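Local coordinates for protein NAD nucleotidase (Haemophilus influenzae, PDB 3ZTV) that hydrolyses NAD and 5'-mononucleotides in the periplasm, degrading NAD to adenosine and nicotinamide riboside as a zinc-dependent enzyme of the 5'-nucleotidase family, at residues Gly232-Glu235 / Leu236-Leu239; Phe251-Pro254 / Asn255-Val259; Asp333-Ala337 / Lys338-Leu342; Glu383-Ile386 / Ala387-Phe390. All coordinates share one frame; numbering follows the deposited sequence.

Contact 1: residues Gly232-Glu235 / Leu236-Leu239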
loop_
_atom_site.group_PDB
_atom_site.type_symbol
_atom_site.label_atom_id
_atom_site.label_comp_id
_atom_site.label_asym_id
_atom_site.label_seq_id
_atom_site.Cartn_x
_atom_site.Cartn_y
_atom_site.Cartn_z
ATOM N N GLY A 232 13.031 28.355 -6.782
ATOM C CA GLY A 232 13.777 29.513 -7.236
ATOM C C GLY A 232 14.985 29.872 -6.387
ATOM O O GLY A 232 15.635 29.012 -5.774
ATOM N N ASN A 233 15.290 31.168 -6.360
ATOM C CA ASN A 233 16.469 31.684 -5.675
ATOM C C ASN A 233 16.278 33.171 -5.441
ATOM O O ASN A 233 15.227 33.730 -5.756
ATOM C CB ASN A 233 17.720 31.426 -6.514
ATOM C CG ASN A 233 17.619 32.018 -7.915
ATOM O OD1 ASN A 233 16.922 33.013 -8.143
ATOM N ND2 ASN A 233 18.333 31.421 -8.856
ATOM N N ASP A 234 17.289 33.808 -4.863
ATOM C CA ASP A 234 17.178 35.224 -4.523
ATOM C C ASP A 234 16.899 36.121 -5.725
ATOM O O ASP A 234 16.138 37.076 -5.609
ATOM C CB ASP A 234 18.412 35.702 -3.751
ATOM C CG ASP A 234 18.473 35.129 -2.349
ATOM O OD1 ASP A 234 17.416 34.703 -1.827
ATOM O OD2 ASP A 234 19.580 35.102 -1.773
ATOM N N GLU A 235 17.518 35.827 -6.864
ATOM C CA GLU A 235 17.233 36.578 -8.090
ATOM C C GLU A 235 15.741 36.558 -8.428
ATOM O O GLU A 235 15.135 37.598 -8.680
ATOM C CB GLU A 235 18.029 36.029 -9.278
ATOM C CG GLU A 235 19.455 36.557 -9.417
ATOM C CD GLU A 235 20.076 36.208 -10.767
ATOM O OE1 GLU A 235 19.473 35.405 -11.518
ATOM O OE2 GLU A 235 21.165 36.735 -11.094
ATOM N N LEU A 236 15.139 35.377 -8.430
ATOM C CA LEU A 236 13.730 35.283 -8.798
ATOM C C LEU A 236 12.820 35.878 -7.721
ATOM O O LEU A 236 11.776 36.466 -8.033
ATOM C CB LEU A 236 13.360 33.832 -9.113
ATOM C CG LEU A 236 14.171 33.203 -10.254
ATOM C CD1 LEU A 236 13.605 31.819 -10.584
ATOM C CD2 LEU A 236 14.194 34.080 -11.512
ATOM N N ARG A 237 13.228 35.769 -6.457
ATOM C CA ARG A 237 12.491 36.430 -5.383
ATOM C C ARG A 237 12.494 37.950 -5.566
ATOM O O ARG A 237 11.495 38.612 -5.270
ATOM C CB ARG A 237 13.071 36.072 -4.014
ATOM C CG ARG A 237 12.871 34.628 -3.638
ATOM C CD ARG A 237 13.486 34.293 -2.279
ATOM N NE ARG A 237 13.378 32.855 -2.072
ATOM C CZ ARG A 237 14.390 31.999 -2.142
ATOM N NH1 ARG A 237 15.637 32.420 -2.340
ATOM N NH2 ARG A 237 14.151 30.708 -1.971
ATOM N N SER A 238 13.596 38.497 -6.075
ATOM C CA SER A 238 13.714 39.951 -6.235
ATOM C C SER A 238 12.734 40.487 -7.279
ATOM O O SER A 238 12.382 41.672 -7.261
ATOM C CB SER A 238 15.149 40.350 -6.598
ATOM O OG SER A 238 15.441 40.115 -7.968
ATOM N N LEU A 239 12.296 39.617 -8.183
ATOM C CA LEU A 239 11.325 39.975 -9.210
ATOM C C LEU A 239 9.898 39.696 -8.754
ATOM O O LEU A 239 8.940 39.893 -9.511
ATOM C CB LEU A 239 11.610 39.201 -10.494
ATOM C CG LEU A 239 12.914 39.487 -11.228
ATOM C CD1 LEU A 239 13.078 38.535 -12.402
ATOM C CD2 LEU A 239 12.943 40.941 -11.693
#
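The guanidinium of R237 has the backbone N of N233 over one face, 4.1 Å above its plane and offset toward the rim, while the carboxylate of D234 comes in at its edge. The two charged planes stand 64° apart, which excludes a flat two-pronged pairing. A single salt-bridge contact results, R237 NH1 to D234 OD1 at 2.9 Å, and the nitrogen reaches that oxygen from above the carboxylate plane. The chain of R237 is extended from CG to NE and runs back past N233 O toward the start of the helix; its NH2 forms a separate salt bridge with E246. All this takes place in the first turn of the short helix 234-238, with N233 as N-cap. The cap bond joins L236 N to N233 OD1 at 3.0 Å and is nearly straight, with an angle of 165° at the hydrogen. A chi1 of 56° sets the amide of N233 between its own backbone N and carbonyl carbon, folded back over the helix start, so that OD1 faces L236 N; the other arm, ND2, is held by the hydroxyl of S329. L236 CG lies 3.5 Å from N233 OD1 and its CD1 packs at 4.1 Å from G232 CA, the leucine continuing onto P291, V293 and I330. Within the turn R237 N donates to N233 O and S238 N to D234 O. S238 also bends its hydroxyl back on the helix, where OG donates to E235 O at 2.6 Å. The carboxylate of E235 leads away from the turn and accepts from the backbone N atoms of K328 and S329.

Contact 2: residues Phe251-Pro254 / Asn255-Val259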
loop_
_atom_site.group_PDB
_atom_site.type_symbol
_atom_site.label_atom_id
_atom_site.label_comp_id
_atom_site.label_asym_id
_atom_site.label_seq_id
_atom_site.Cartn_x
_atom_site.Cartn_y
_atom_site.Cartn_z
ATOM N N PHE A 251 17.258 16.809 1.433
ATOM C CA PHE A 251 16.866 16.033 2.603
ATOM C C PHE A 251 17.902 14.959 2.889
ATOM O O PHE A 251 18.831 14.768 2.107
ATOM C CB PHE A 251 15.484 15.401 2.367
ATOM C CG PHE A 251 14.421 16.413 2.073
ATOM C CD1 PHE A 251 13.751 17.041 3.106
ATOM C CD2 PHE A 251 14.126 16.778 0.762
ATOM C CE1 PHE A 251 12.796 18.009 2.846
ATOM C CE2 PHE A 251 13.175 17.753 0.498
ATOM C CZ PHE A 251 12.508 18.366 1.540
ATOM N N LYS A 252 17.745 14.285 4.026
ATOM C CA LYS A 252 18.422 13.018 4.283
ATOM C C LYS A 252 17.399 11.888 4.257
ATOM O O LYS A 252 16.310 12.014 4.832
ATOM C CB LYS A 252 19.100 13.019 5.661
ATOM C CG LYS A 252 20.477 13.666 5.725
ATOM C CD LYS A 252 21.078 13.505 7.131
ATOM C CE LYS A 252 22.455 14.148 7.252
ATOM N NZ LYS A 252 23.488 13.420 6.472
ATOM N N ASN A 253 17.744 10.788 3.610
ATOM C CA ASN A 253 16.894 9.613 3.669
ATOM C C ASN A 253 17.153 8.853 4.983
ATOM O O ASN A 253 18.026 9.255 5.769
ATOM C CB ASN A 253 17.057 8.756 2.403
ATOM C CG ASN A 253 18.433 8.108 2.274
ATOM O OD1 ASN A 253 19.184 7.995 3.253
ATOM N ND2 ASN A 253 18.764 7.665 1.064
ATOM N N PRO A 254 16.392 7.778 5.258
ATOM C CA PRO A 254 16.574 7.080 6.539
ATOM C C PRO A 254 18.003 6.576 6.744
ATOM O O PRO A 254 18.457 6.471 7.896
ATOM C CB PRO A 254 15.572 5.926 6.445
ATOM C CG PRO A 254 14.454 6.508 5.579
ATOM C CD PRO A 254 15.186 7.328 4.541
ATOM N N ASN A 255 18.711 6.290 5.658
ATOM C CA ASN A 255 20.090 5.823 5.725
ATOM C C ASN A 255 21.097 6.946 5.958
ATOM O O ASN A 255 22.282 6.677 6.195
ATOM C CB ASN A 255 20.455 5.025 4.472
ATOM C CG ASN A 255 19.830 3.647 4.473
ATOM O OD1 ASN A 255 19.258 3.230 5.478
ATOM N ND2 ASN A 255 19.933 2.936 3.355
ATOM N N GLY A 256 20.633 8.192 5.901
ATOM C CA GLY A 256 21.486 9.339 6.146
ATOM C C GLY A 256 22.090 9.941 4.890
ATOM O O GLY A 256 22.856 10.892 4.984
ATOM N N GLU A 257 21.739 9.416 3.711
ATOM C CA GLU A 257 22.284 9.935 2.450
ATOM C C GLU A 257 21.474 11.131 1.938
ATOM O O GLU A 257 20.280 11.223 2.193
ATOM C CB GLU A 257 22.332 8.821 1.397
ATOM C CG GLU A 257 23.040 7.547 1.897
ATOM C CD GLU A 257 24.434 7.793 2.421
ATOM O OE1 GLU A 257 24.646 8.754 3.192
ATOM O OE2 GLU A 257 25.338 7.001 2.070
ATOM N N PRO A 258 22.128 12.064 1.235
ATOM C CA PRO A 258 21.392 13.225 0.709
ATOM C C PRO A 258 20.449 12.844 -0.427
ATOM O O PRO A 258 20.747 11.935 -1.202
ATOM C CB PRO A 258 22.496 14.165 0.200
ATOM C CG PRO A 258 23.701 13.296 -0.005
ATOM C CD PRO A 258 23.575 12.126 0.945
ATOM N N VAL A 259 19.311 13.530 -0.486
ATOM C CA VAL A 259 18.358 13.405 -1.585
ATOM C C VAL A 259 17.982 14.819 -2.019
ATOM O O VAL A 259 17.666 15.667 -1.174
ATOM C CB VAL A 259 17.063 12.676 -1.148
ATOM C CG1 VAL A 259 16.145 12.429 -2.364
ATOM C CG2 VAL A 259 17.361 11.347 -0.416
#
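The chain reverses here through a type I turn from N253 to G256, the flanking runs 251-254 and 255-259 pointing 157° apart, and F251 with V259 forms an antiparallel hydrogen-bonded pair in which each N donates to the other's O. K252 and P258 follow as a non-hydrogen-bonded pair, and the ladder is carried into the turn by N253 N giving to E257 O at 2.9 Å. G256 N closes the turn on N253 O at 2.8 Å; with G256 at a positive phi of 94° this is a 3:5 hairpin, a type I turn with a G1 bulge. The side chain of N253 works inside the bend: its first torsion folds the amide back over its own main chain, and OD1 accepts from E257 N at 3.0 Å. That donor stands 48° out of the amide plane, off the lone pairs. The amide runs alongside the side chain of E257, both pointing the same way, and E257 CB is 3.8 Å from N253 ND2. N253 CB also meets V259 CG2 at 3.8 Å. K252 spans the hairpin from the sheet face it shares with P258: extended to CE and then bent, it brings NZ to hydrogen-bond G256 O at 3.0 Å. N255 OD1 accepts from the backbone N of K132 of the second subunit, which places the turn at the subunit interface. The hairpin forms the margin of a six-stranded mixed sheet, with 249-252 outermost and 258-263 next to it; on the face shared by F251 and V259, both side chains pack against helix 206-215.

Contact 3: residues Asp333-Ala337 / Lys338-Leu342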
loop_
_atom_site.group_PDB
_atom_site.type_symbol
_atom_site.label_atom_id
_atom_site.label_comp_id
_atom_site.label_asym_id
_atom_site.label_seq_id
_atom_site.Cartn_x
_atom_site.Cartn_y
_atom_site.Cartn_z
ATOM N N ASP A 333 14.633 35.773 -24.890
ATOM C CA ASP A 333 14.453 35.624 -26.336
ATOM C C ASP A 333 15.091 34.378 -26.939
ATOM O O ASP A 333 15.591 34.416 -28.062
ATOM C CB ASP A 333 14.952 36.879 -27.071
ATOM C CG ASP A 333 14.210 38.137 -26.655
ATOM O OD1 ASP A 333 12.993 38.072 -26.373
ATOM O OD2 ASP A 333 14.857 39.203 -26.614
ATOM N N ASP A 334 15.067 33.263 -26.213
ATOM C CA ASP A 334 15.491 32.004 -26.815
ATOM C C ASP A 334 14.459 31.580 -27.854
ATOM O O ASP A 334 13.261 31.626 -27.593
ATOM C CB ASP A 334 15.600 30.891 -25.772
ATOM C CG ASP A 334 16.564 31.217 -24.660
ATOM O OD1 ASP A 334 17.789 31.265 -24.910
ATOM O OD2 ASP A 334 16.084 31.402 -23.527
ATOM N N HIS A 335 14.915 31.159 -29.022
ATOM C CA HIS A 335 13.998 30.591 -30.005
ATOM C C HIS A 335 14.695 29.578 -30.903
ATOM O O HIS A 335 15.872 29.718 -31.234
ATOM C CB HIS A 335 13.246 31.672 -30.798
ATOM C CG HIS A 335 14.127 32.528 -31.647
ATOM N ND1 HIS A 335 14.122 32.458 -33.023
ATOM C CD2 HIS A 335 15.024 33.488 -31.321
ATOM C CE1 HIS A 335 14.985 33.332 -33.509
ATOM N NE2 HIS A 335 15.546 33.970 -32.497
ATOM N N ASP A 336 13.970 28.520 -31.247
ATOM C CA ASP A 336 14.521 27.406 -32.003
ATOM C C ASP A 336 13.869 27.380 -33.373
ATOM O O ASP A 336 12.647 27.373 -33.475
ATOM C CB ASP A 336 14.229 26.096 -31.270
ATOM C CG ASP A 336 14.705 24.878 -32.033
ATOM O OD1 ASP A 336 15.915 24.788 -32.322
ATOM O OD2 ASP A 336 13.873 24.003 -32.357
ATOM N N ALA A 337 14.681 27.364 -34.428
ATOM C CA ALA A 337 14.163 27.446 -35.794
ATOM C C ALA A 337 13.182 26.322 -36.125
ATOM O O ALA A 337 12.098 26.568 -36.652
ATOM C CB ALA A 337 15.317 27.474 -36.796
ATOM N N LYS A 338 13.553 25.086 -35.814
ATOM C CA LYS A 338 12.664 23.961 -36.088
ATOM C C LYS A 338 11.331 24.104 -35.342
ATOM O O LYS A 338 10.257 23.904 -35.916
ATOM C CB LYS A 338 13.347 22.636 -35.735
ATOM C CG LYS A 338 12.471 21.407 -35.923
ATOM C CD LYS A 338 13.305 20.135 -36.047
ATOM C CE LYS A 338 14.059 19.818 -34.767
ATOM N NZ LYS A 338 14.801 18.526 -34.876
ATOM N N THR A 339 11.408 24.453 -34.061
ATOM C CA THR A 339 10.204 24.567 -33.245
ATOM C C THR A 339 9.347 25.749 -33.699
ATOM O O THR A 339 8.120 25.662 -33.688
ATOM C CB THR A 339 10.544 24.655 -31.748
ATOM O OG1 THR A 339 11.382 23.550 -31.396
ATOM C CG2 THR A 339 9.279 24.604 -30.903
ATOM N N ASP A 340 9.982 26.843 -34.115
ATOM C CA ASP A 340 9.260 27.982 -34.689
ATOM C C ASP A 340 8.426 27.565 -35.900
ATOM O O ASP A 340 7.295 28.008 -36.067
ATOM C CB ASP A 340 10.241 29.073 -35.129
ATOM C CG ASP A 340 10.780 29.888 -33.971
ATOM O OD1 ASP A 340 10.140 29.929 -32.900
ATOM O OD2 ASP A 340 11.839 30.527 -34.152
ATOM N N LYS A 341 9.004 26.729 -36.754
ATOM C CA LYS A 341 8.301 26.234 -37.939
ATOM C C LYS A 341 7.085 25.386 -37.558
ATOM O O LYS A 341 6.000 25.536 -38.134
ATOM C CB LYS A 341 9.252 25.427 -38.822
ATOM C CG LYS A 341 10.320 26.258 -39.527
ATOM C CD LYS A 341 11.319 25.379 -40.284
ATOM C CE LYS A 341 10.695 24.070 -40.741
ATOM N NZ LYS A 341 9.552 24.268 -41.667
ATOM N N LEU A 342 7.263 24.493 -36.587
ATOM C CA LEU A 342 6.165 23.656 -36.113
ATOM C C LEU A 342 5.050 24.508 -35.533
ATOM O O LEU A 342 3.878 24.307 -35.853
ATOM C CB LEU A 342 6.649 22.646 -35.066
ATOM C CG LEU A 342 7.566 21.537 -35.575
ATOM C CD1 LEU A 342 8.197 20.764 -34.417
ATOM C CD2 LEU A 342 6.803 20.594 -36.491
HETATM O O HOH W 1 16.224 24.142 -34.933
#
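D336 meets the first turn of helix 337-353 as its N-cap, and the segment 338-342 supplies the groups that its carboxylate receives. K338 comes first: its backbone N reaches the cap indirectly, giving to a water that in turn donates to D336 OD1. The water distances are 3.0 Å to K338 N and 2.7 Å to D336 OD1, so both carboxylate oxygens of D336 take part in closing the helix start. T339 follows with a double grip on D336 OD2. Its OG1 donates at 2.7 Å to the anti lone pair, and its backbone N donates at 3.0 Å from above the carboxylate plane. Two donors from different directions should fix the rotation of the acid and probably favour its charged form. The side chains cross at about a right angle; chi1 of 177° swings CG of D336 anti to its backbone N, turning OD2 to the helix start. OG1 of T339 is gripped a second time by N50 of helix 46-59, which ties the turn to its neighbour, and T339 also touches A92 of helix 84-93. D340 donates its backbone N to D336 O, and its side chain leans back over the turn to H335. Ring and carboxylate are 21° apart and thus nearly coplanar where H335 ND1 donates in its ring plane to the syn lone pair of D340 OD2, at 3.2 Å and 160°. D340 OD1 binds the hydroxyl of S47, which also receives D336 N. K341 N then donates to A337 O at 3.1 Å, and K341 CG lies 3.4 Å from that same A337 O.

Contact 4: residues Glu383-Ile386 / Ala387-Phe390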
loop_
_atom_site.group_PDB
_atom_site.type_symbol
_atom_site.label_atom_id
_atom_site.label_comp_id
_atom_site.label_asym_id
_atom_site.label_seq_id
_atom_site.Cartn_x
_atom_site.Cartn_y
_atom_site.Cartn_z
ATOM N N GLU A 383 -36.198 33.221 -13.458
ATOM C CA GLU A 383 -35.176 32.197 -13.224
ATOM C C GLU A 383 -33.784 32.788 -12.999
ATOM O O GLU A 383 -32.875 32.092 -12.539
ATOM C CB GLU A 383 -35.131 31.208 -14.389
ATOM C CG GLU A 383 -36.400 30.387 -14.562
ATOM C CD GLU A 383 -36.523 29.268 -13.548
ATOM O OE1 GLU A 383 -35.496 28.872 -12.956
ATOM O OE2 GLU A 383 -37.653 28.774 -13.343
ATOM N N GLY A 384 -33.614 34.064 -13.318
ATOM C CA GLY A 384 -32.317 34.698 -13.195
ATOM C C GLY A 384 -31.346 34.158 -14.224
ATOM O O GLY A 384 -31.702 33.942 -15.382
ATOM N N SER A 385 -30.117 33.905 -13.786
ATOM C CA SER A 385 -29.043 33.564 -14.707
ATOM C C SER A 385 -28.977 32.068 -15.028
ATOM O O SER A 385 -28.139 31.341 -14.485
ATOM C CB SER A 385 -27.699 34.038 -14.148
ATOM O OG SER A 385 -26.711 34.007 -15.161
ATOM N N ILE A 386 -29.850 31.611 -15.919
ATOM C CA ILE A 386 -29.839 30.218 -16.353
ATOM C C ILE A 386 -28.494 29.875 -16.997
ATOM O O ILE A 386 -28.003 28.750 -16.876
ATOM C CB ILE A 386 -30.999 29.909 -17.335
ATOM C CG1 ILE A 386 -32.352 30.158 -16.656
ATOM C CG2 ILE A 386 -30.919 28.469 -17.811
ATOM C CD1 ILE A 386 -33.555 29.964 -17.574
ATOM N N ALA A 387 -27.889 30.852 -17.665
ATOM C CA ALA A 387 -26.572 30.651 -18.262
ATOM C C ALA A 387 -25.527 30.263 -17.212
ATOM O O ALA A 387 -24.637 29.464 -17.495
ATOM C CB ALA A 387 -26.132 31.886 -19.051
ATOM N N THR A 388 -25.650 30.804 -16.003
ATOM C CA THR A 388 -24.738 30.433 -14.920
ATOM C C THR A 388 -24.950 28.982 -14.483
ATOM O O THR A 388 -23.984 28.256 -14.226
ATOM C CB THR A 388 -24.852 31.386 -13.719
ATOM O OG1 THR A 388 -24.568 32.721 -14.152
ATOM C CG2 THR A 388 -23.862 30.993 -12.632
ATOM N N ARG A 389 -26.209 28.549 -14.401
ATOM C CA ARG A 389 -26.498 27.137 -14.143
ATOM C C ARG A 389 -25.842 26.257 -15.211
ATOM O O ARG A 389 -25.246 25.227 -14.897
ATOM C CB ARG A 389 -28.012 26.884 -14.054
ATOM C CG ARG A 389 -28.407 25.450 -13.714
ATOM C CD ARG A 389 -28.724 24.646 -14.960
ATOM N NE ARG A 389 -28.993 23.236 -14.675
ATOM C CZ ARG A 389 -30.203 22.683 -14.653
ATOM N NH1 ARG A 389 -31.286 23.414 -14.883
ATOM N NH2 ARG A 389 -30.328 21.389 -14.394
ATOM N N PHE A 390 -25.940 26.670 -16.470
ATOM C CA PHE A 390 -25.277 25.964 -17.560
ATOM C C PHE A 390 -23.768 25.825 -17.306
ATOM O O PHE A 390 -23.201 24.735 -17.422
ATOM C CB PHE A 390 -25.526 26.714 -18.869
ATOM C CG PHE A 390 -25.106 25.962 -20.095
ATOM C CD1 PHE A 390 -24.823 24.611 -20.038
ATOM C CD2 PHE A 390 -25.014 26.610 -21.317
ATOM C CE1 PHE A 390 -24.440 23.925 -21.166
ATOM C CE2 PHE A 390 -24.632 25.927 -22.451
ATOM C CZ PHE A 390 -24.345 24.579 -22.376
#
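This is a buried helix-start contact in the C-terminal domain: S385 occupies the N-cap position of helix 386-396, and T388, three residues on, meets it side chain to side chain. The evidence is the hydroxyl pair, T388 OG1 donating to S385 OG at 2.7 Å. Both first torsions serve it. S385 OG is anti to its backbone N (chi1 -166°), which turns OG toward T388, while chi1 of -58° holds T388 OG1 beside the backbone N of its own residue, on the side toward the cap. CB of S385 lies 3.4 Å from T388 OG1, so the two short side chains are in close contact. The main-chain bonds at this end are less firm. S385 O takes T388 N at 3.0 Å and R389 N at 3.4 Å, both weak, the first bent to 129° at the hydrogen. S385 is also the centre of an inverse gamma turn, closed by a weak bond from I386 N to G384 O. The first i to i+4 bond that is not weak follows, F390 N donating to I386 O at 3.0 Å. S385 and T388 both touch V412, and S385 lies about 6 Å, side chain to side chain, from R373, a probable substrate-binding residue. Beyond the turn the side chain of R389 leads away to a salt bridge with E393 and a cation-pi contact with Y562. F390 heads into an aromatic cluster with F549 and F552 of helix 545-555, plus F559 of strand 558-560, while S385 N donates to Y468 OH of strand 467-470.

Contacts 1, 3 and 4 are helix starts with asparagine, aspartate and serine respectively at the N-cap position, whereas contact 2 is a hairpin turn; all four follow one another along the chain. Contacts 1 and 2 are 27 Å apart between centres, as are contacts 1 and 3, and none of the four touches another. Contact 4 lies on the other side of the chain's centre from contacts 1 and 2, its centre 44 Å and 55 Å from theirs. It alone is near the substrate pocket, T388 being about 9 Å from the bound adenosine, side chain to ligand. Contacts 1, 2 and 3 lie away from the zinc and adenosine sites, and contact 2 alone reaches the second subunit.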